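Local atomic coordinates of Plm1 (Streptomyces sp. HK803, PDB entry 4HXY), a protein that probably reduces the beta-keto group of a growing polyketide with NADPH, as the ketoreductase domain of the first module of phoslactomycin biosynthesis. Residues G6-T11 / G431-K436; D100-V105 / R349-K354. All blocks are in the same frame, centred on the assembly; numbering follows the deposited sequence.

Contact 1 (G6-T11 / G431-K436); sequences GWFSET and GSFEEK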
loop_
_atom_site.group_PDB
_atom_site.type_symbol
_atom_site.label_atom_id
_atom_site.label_comp_id
_atom_site.label_asym_id
_atom_site.label_seq_id
_atom_site.Cartn_x
_atom_site.Cartn_y
_atom_site.Cartn_z
ATOM N N GLY A 6 13.308 -13.186 -0.877
ATOM C CA GLY A 6 13.825 -11.829 -0.754
ATOM C C GLY A 6 13.058 -11.030 0.286
ATOM O O GLY A 6 11.812 -11.063 0.309
ATOM N N TRP A 7 13.807 -10.324 1.136
ATOM C CA TRP A 7 13.264 -9.416 2.149
ATOM C C TRP A 7 13.765 -8.026 1.839
ATOM O O TRP A 7 14.971 -7.808 1.647
ATOM C CB TRP A 7 13.686 -9.809 3.552
ATOM C CG TRP A 7 12.965 -10.987 4.064
ATOM C CD1 TRP A 7 13.145 -12.287 3.689
ATOM C CD2 TRP A 7 11.950 -10.998 5.071
ATOM N NE1 TRP A 7 12.291 -13.111 4.407
ATOM C CE2 TRP A 7 11.548 -12.340 5.252
ATOM C CE3 TRP A 7 11.347 -10.013 5.837
ATOM C CZ2 TRP A 7 10.576 -12.703 6.183
ATOM C CZ3 TRP A 7 10.358 -10.373 6.738
ATOM C CH2 TRP A 7 9.989 -11.707 6.900
ATOM N N PHE A 8 12.830 -7.084 1.748
ATOM C CA PHE A 8 13.167 -5.716 1.416
ATOM C C PHE A 8 12.398 -4.748 2.296
ATOM O O PHE A 8 11.445 -5.128 2.987
ATOM C CB PHE A 8 12.874 -5.419 -0.075
ATOM C CG PHE A 8 13.294 -6.516 -1.003
ATOM C CD1 PHE A 8 12.422 -7.533 -1.337
ATOM C CD2 PHE A 8 14.569 -6.529 -1.528
ATOM C CE1 PHE A 8 12.809 -8.548 -2.206
ATOM C CE2 PHE A 8 14.980 -7.538 -2.389
ATOM C CZ PHE A 8 14.093 -8.555 -2.731
ATOM N N SER A 9 12.858 -3.497 2.287
ATOM C CA SER A 9 12.211 -2.417 3.015
ATOM C C SER A 9 12.383 -1.098 2.272
ATOM O O SER A 9 13.389 -0.883 1.629
ATOM C CB SER A 9 12.833 -2.271 4.397
ATOM O OG SER A 9 12.085 -1.358 5.185
ATOM N N GLU A 10 11.410 -0.217 2.427
ATOM C CA GLU A 10 11.573 1.186 2.109
ATOM C C GLU A 10 12.653 1.805 2.994
ATOM O O GLU A 10 12.763 1.489 4.191
ATOM C CB GLU A 10 10.247 1.918 2.344
ATOM C CG GLU A 10 10.278 3.378 1.995
ATOM C CD GLU A 10 9.078 4.141 2.537
ATOM O OE1 GLU A 10 8.184 4.465 1.742
ATOM O OE2 GLU A 10 9.035 4.419 3.758
ATOM N N THR A 11 13.467 2.683 2.418
ATOM C CA THR A 11 14.358 3.530 3.192
ATOM C C THR A 11 14.477 4.878 2.466
ATOM O O THR A 11 13.906 5.058 1.391
ATOM C CB THR A 11 15.739 2.858 3.421
ATOM O OG1 THR A 11 16.480 3.609 4.388
ATOM C CG2 THR A 11 16.528 2.784 2.112
ATOM N N GLY A 431 18.124 1.913 -7.119
ATOM C CA GLY A 431 19.572 2.131 -7.271
ATOM C C GLY A 431 20.486 1.052 -6.701
ATOM O O GLY A 431 21.525 0.731 -7.284
ATOM N N SER A 432 20.090 0.453 -5.577
ATOM C CA SER A 432 20.927 -0.532 -4.897
ATOM C C SER A 432 20.996 -1.887 -5.631
ATOM O O SER A 432 21.821 -2.740 -5.292
ATOM C CB SER A 432 20.443 -0.734 -3.466
ATOM O OG SER A 432 19.189 -1.394 -3.426
ATOM N N PHE A 433 20.151 -2.061 -6.642
ATOM C CA PHE A 433 20.126 -3.269 -7.476
ATOM C C PHE A 433 20.726 -3.048 -8.872
ATOM O O PHE A 433 20.755 -3.966 -9.694
ATOM C CB PHE A 433 18.689 -3.817 -7.560
ATOM C CG PHE A 433 18.104 -4.099 -6.209
ATOM C CD1 PHE A 433 18.452 -5.258 -5.514
ATOM C CD2 PHE A 433 17.274 -3.184 -5.600
ATOM C CE1 PHE A 433 17.957 -5.494 -4.244
ATOM C CE2 PHE A 433 16.779 -3.407 -4.333
ATOM C CZ PHE A 433 17.105 -4.566 -3.657
ATOM N N GLU A 434 21.219 -1.842 -9.125
ATOM C CA GLU A 434 21.835 -1.518 -10.409
ATOM C C GLU A 434 23.239 -2.110 -10.504
ATOM O O GLU A 434 23.809 -2.587 -9.510
ATOM C CB GLU A 434 21.910 -0.013 -10.609
ATOM C CG GLU A 434 20.557 0.671 -10.761
ATOM C CD GLU A 434 20.673 2.179 -10.917
ATOM O OE1 GLU A 434 21.804 2.678 -11.136
ATOM O OE2 GLU A 434 19.637 2.875 -10.824
ATOM N N GLU A 435 23.787 -2.047 -11.715
ATOM C CA GLU A 435 25.126 -2.550 -12.009
ATOM C C GLU A 435 26.154 -1.894 -11.086
ATOM O O GLU A 435 26.262 -0.663 -11.033
ATOM C CB GLU A 435 25.495 -2.269 -13.468
ATOM C CG GLU A 435 26.733 -3.038 -13.960
ATOM C CD GLU A 435 27.529 -2.317 -15.063
ATOM O OE1 GLU A 435 28.658 -2.774 -15.353
ATOM O OE2 GLU A 435 27.043 -1.314 -15.639
ATOM N N LYS A 436 26.890 -2.735 -10.365
ATOM C CA LYS A 436 27.967 -2.304 -9.449
ATOM C C LYS A 436 27.512 -1.550 -8.188
ATOM O O LYS A 436 28.352 -0.997 -7.468
ATOM C CB LYS A 436 29.046 -1.497 -10.186
ATOM C CG LYS A 436 29.820 -2.299 -11.230
ATOM C CD LYS A 436 30.531 -3.534 -10.644
ATOM C CE LYS A 436 31.521 -3.169 -9.524
ATOM N NZ LYS A 436 32.380 -4.304 -9.118
#
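The F8 ring, on strand 6-14, meets the F433 ring, which comes from the loop after helix 414-421, and this aromatic pair is the whole of the contact. Its closest approach is F8 CD2 to F433 CZ, 3.8 Å. F8 CE2 lies almost as near the same F433 CZ, at 3.9 Å, and F433 CE1 stands 4.1 Å from F8 CE2. The touching is thus done by CD2 and CE2 of F8 and by CZ and CE1 of F433. With centroids 5.9 Å apart and planes at 72°, the rings are steeply inclined, and the pair is best described as oblique. In both residues CB points toward the other segment, and the first torsion sets CG opposite the carbonyl carbon, beside the backbone N (chi1 -43° in F8, -56° in F433). The buried area, 65 Å² over both sides, divides about equally between them.

The bond from E434 N to G431 O, 3.2 Å, closes the short 3-10 turn that presents F433. S432 OG sits 3.2 Å above the plane of the F433 ring, offset toward its rim, and makes a weak hydrogen bond to L173 O.

Further apolar partners place the pair: F433 stacks on W414, while F8 touches L173 and V408. In this Rossmann-type short-chain dehydrogenase/reductase fold, F433 packs the C-terminal loop onto strand 6-14, which runs between strands 167-175 and 408-412.

Contact 2 (D100-V105 / R349-K354); sequences DPAADV and RREQGK
E351 lays its carboxylate against the backbone of A102 and A103, its OE1 3.4 Å from A102 CA and 3.7 Å from A102 CB. The acid stands at the end of helix 333-351, which closes in a Schellman motif: K354 N bonds to R349 O at 3.1 Å and G353 N to R350 O at 2.9 Å, with G353 as the C-prime residue at a phi of 82°.

The two segments are joined directly by one hydrogen bond. A103 N donates to E351 OE1 over 3.0 Å and nearly straight, at 170°, using the syn lone pair of that oxygen. The glutamate reaches it because its chain is extended beyond CG (chi2 171°), spanning the 7.4 Å between E351 CA and A102 CA. The CB of A103 points toward the helix as well, and its methyl also touches R347 and R348 one turn back.

On the other side of the contact, 100-105 is the irregular loop leading into helix 105-120, which D104 caps through A107 N. D100 OD1 forms a salt bridge with R164, and D100 also accepts hydrogen bonds from the amides of V95, G96 and T97. The carboxylate of E351 thus links the C-terminal end of a KR-domain helix to the approach to another helix. A water also lies between the segments, donating a hydrogen bond of 2.9 Å to P101 O.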
loop_
_atom_site.group_PDB
_atom_site.type_symbol
_atom_site.label_atom_id
_atom_site.label_comp_id
_atom_site.label_asym_id
_atom_site.label_seq_id
_atom_site.Cartn_x
_atom_site.Cartn_y
_atom_site.Cartn_z
ATOM N N ASP A 100 9.210 13.069 12.031
ATOM C CA ASP A 100 8.190 12.387 11.235
ATOM C C ASP A 100 6.822 12.608 11.867
ATOM O O ASP A 100 6.650 12.336 13.052
ATOM C CB ASP A 100 8.448 10.886 11.169
ATOM C CG ASP A 100 9.080 10.450 9.860
ATOM O OD1 ASP A 100 8.767 11.018 8.766
ATOM O OD2 ASP A 100 9.884 9.495 9.950
ATOM N N PRO A 101 5.845 13.077 11.075
ATOM C CA PRO A 101 4.506 13.164 11.613
ATOM C C PRO A 101 3.851 11.793 11.770
ATOM O O PRO A 101 4.382 10.778 11.298
ATOM C CB PRO A 101 3.763 13.972 10.555
ATOM C CG PRO A 101 4.460 13.655 9.288
ATOM C CD PRO A 101 5.898 13.531 9.667
ATOM N N ALA A 102 2.701 11.786 12.431
ATOM C CA ALA A 102 1.904 10.576 12.578
ATOM C C ALA A 102 1.331 10.171 11.217
ATOM O O ALA A 102 1.030 11.030 10.387
ATOM C CB ALA A 102 0.789 10.804 13.574
ATOM N N ALA A 103 1.158 8.872 11.007
ATOM C CA ALA A 103 0.706 8.337 9.711
ATOM C C ALA A 103 -0.704 8.806 9.344
ATOM O O ALA A 103 -1.615 8.840 10.215
ATOM C CB ALA A 103 0.782 6.800 9.718
ATOM N N ASP A 104 -0.879 9.207 8.078
ATOM C CA ASP A 104 -2.185 9.535 7.518
ATOM C C ASP A 104 -2.460 8.431 6.505
ATOM O O ASP A 104 -1.781 8.349 5.476
ATOM C CB ASP A 104 -2.152 10.916 6.840
ATOM C CG ASP A 104 -3.469 11.321 6.189
ATOM O OD1 ASP A 104 -4.280 10.477 5.763
ATOM O OD2 ASP A 104 -3.675 12.551 6.048
ATOM N N VAL A 105 -3.425 7.567 6.818
ATOM C CA VAL A 105 -3.681 6.384 5.998
ATOM C C VAL A 105 -4.124 6.792 4.599
ATOM O O VAL A 105 -3.635 6.262 3.602
ATOM C CB VAL A 105 -4.712 5.460 6.687
ATOM C CG1 VAL A 105 -5.263 4.385 5.727
ATOM C CG2 VAL A 105 -4.086 4.848 7.939
ATOM N N ARG A 349 -1.116 2.201 13.679
ATOM C CA ARG A 349 -1.541 1.391 14.815
ATOM C C ARG A 349 -0.382 1.199 15.799
ATOM O O ARG A 349 -0.568 1.285 17.020
ATOM C CB ARG A 349 -2.108 0.042 14.301
ATOM C CG ARG A 349 -2.640 -0.869 15.371
ATOM C CD ARG A 349 -3.474 -2.030 14.772
ATOM N NE ARG A 349 -3.905 -2.954 15.811
ATOM C CZ ARG A 349 -5.093 -2.965 16.392
ATOM N NH1 ARG A 349 -6.030 -2.113 16.019
ATOM N NH2 ARG A 349 -5.339 -3.858 17.345
ATOM N N ARG A 350 0.826 0.958 15.282
ATOM C CA ARG A 350 2.010 0.862 16.145
ATOM C C ARG A 350 2.307 2.165 16.898
ATOM O O ARG A 350 2.726 2.106 18.067
ATOM C CB ARG A 350 3.230 0.401 15.374
ATOM C CG ARG A 350 3.124 -1.032 14.913
ATOM C CD ARG A 350 4.465 -1.604 14.467
ATOM N NE ARG A 350 5.082 -0.846 13.383
ATOM C CZ ARG A 350 4.889 -1.071 12.078
ATOM N NH1 ARG A 350 4.097 -2.058 11.653
ATOM N NH2 ARG A 350 5.498 -0.308 11.174
ATOM N N GLU A 351 2.038 3.301 16.271
ATOM C CA GLU A 351 2.219 4.625 16.896
ATOM C C GLU A 351 1.270 4.785 18.083
ATOM O O GLU A 351 1.567 5.510 19.046
ATOM C CB GLU A 351 1.993 5.758 15.869
ATOM C CG GLU A 351 3.115 5.850 14.880
ATOM C CD GLU A 351 2.873 6.805 13.698
ATOM O OE1 GLU A 351 1.731 7.260 13.437
ATOM O OE2 GLU A 351 3.873 7.081 13.002
ATOM N N GLN A 352 0.156 4.075 18.011
ATOM C CA GLN A 352 -0.862 4.062 19.058
ATOM C C GLN A 352 -0.571 2.976 20.107
ATOM O O GLN A 352 -1.399 2.697 20.961
ATOM C CB GLN A 352 -2.254 3.900 18.416
ATOM C CG GLN A 352 -2.624 5.059 17.512
ATOM C CD GLN A 352 -3.893 4.849 16.676
ATOM O OE1 GLN A 352 -4.407 3.741 16.551
ATOM N NE2 GLN A 352 -4.379 5.936 16.064
ATOM N N GLY A 353 0.587 2.339 20.022
ATOM C CA GLY A 353 1.009 1.387 21.034
ATOM C C GLY A 353 0.408 0.008 20.846
ATOM O O GLY A 353 0.397 -0.804 21.780
ATOM N N LYS A 354 -0.064 -0.278 19.634
ATOM C CA LYS A 354 -0.716 -1.551 19.342
ATOM C C LYS A 354 0.110 -2.373 18.357
ATOM O O LYS A 354 0.844 -1.814 17.549
ATOM C CB LYS A 354 -2.089 -1.302 18.761
ATOM C CG LYS A 354 -3.066 -0.587 19.707
ATOM C CD LYS A 354 -4.364 -0.281 18.999
ATOM C CE LYS A 354 -5.287 0.607 19.835
ATOM N NZ LYS A 354 -5.475 0.097 21.233
HETATM O O HOH W 1 4.367 7.959 10.789
#

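In the fold
Both contacts are small and partly buried, but they join different elements and rely on different chemistry. Contact 1 is purely apolar, with no hydrogen bond across it; a buried strand residue receives a partly exposed aromatic from near the C-terminus. Contact 2 is polar and lies at more exposed residues, with A103 its buried member, and depends on a carboxylate reaching a backbone amide. It connects a loop before helix 105-120 to the end of a helix in the KR domain, whereas contact 1 connects a strand to the C-terminal tail. Their centres are 26 Å apart and they do not touch, although in sequence 100-105 and 349-354 fall inside the span closed by 6-11 and 431-436.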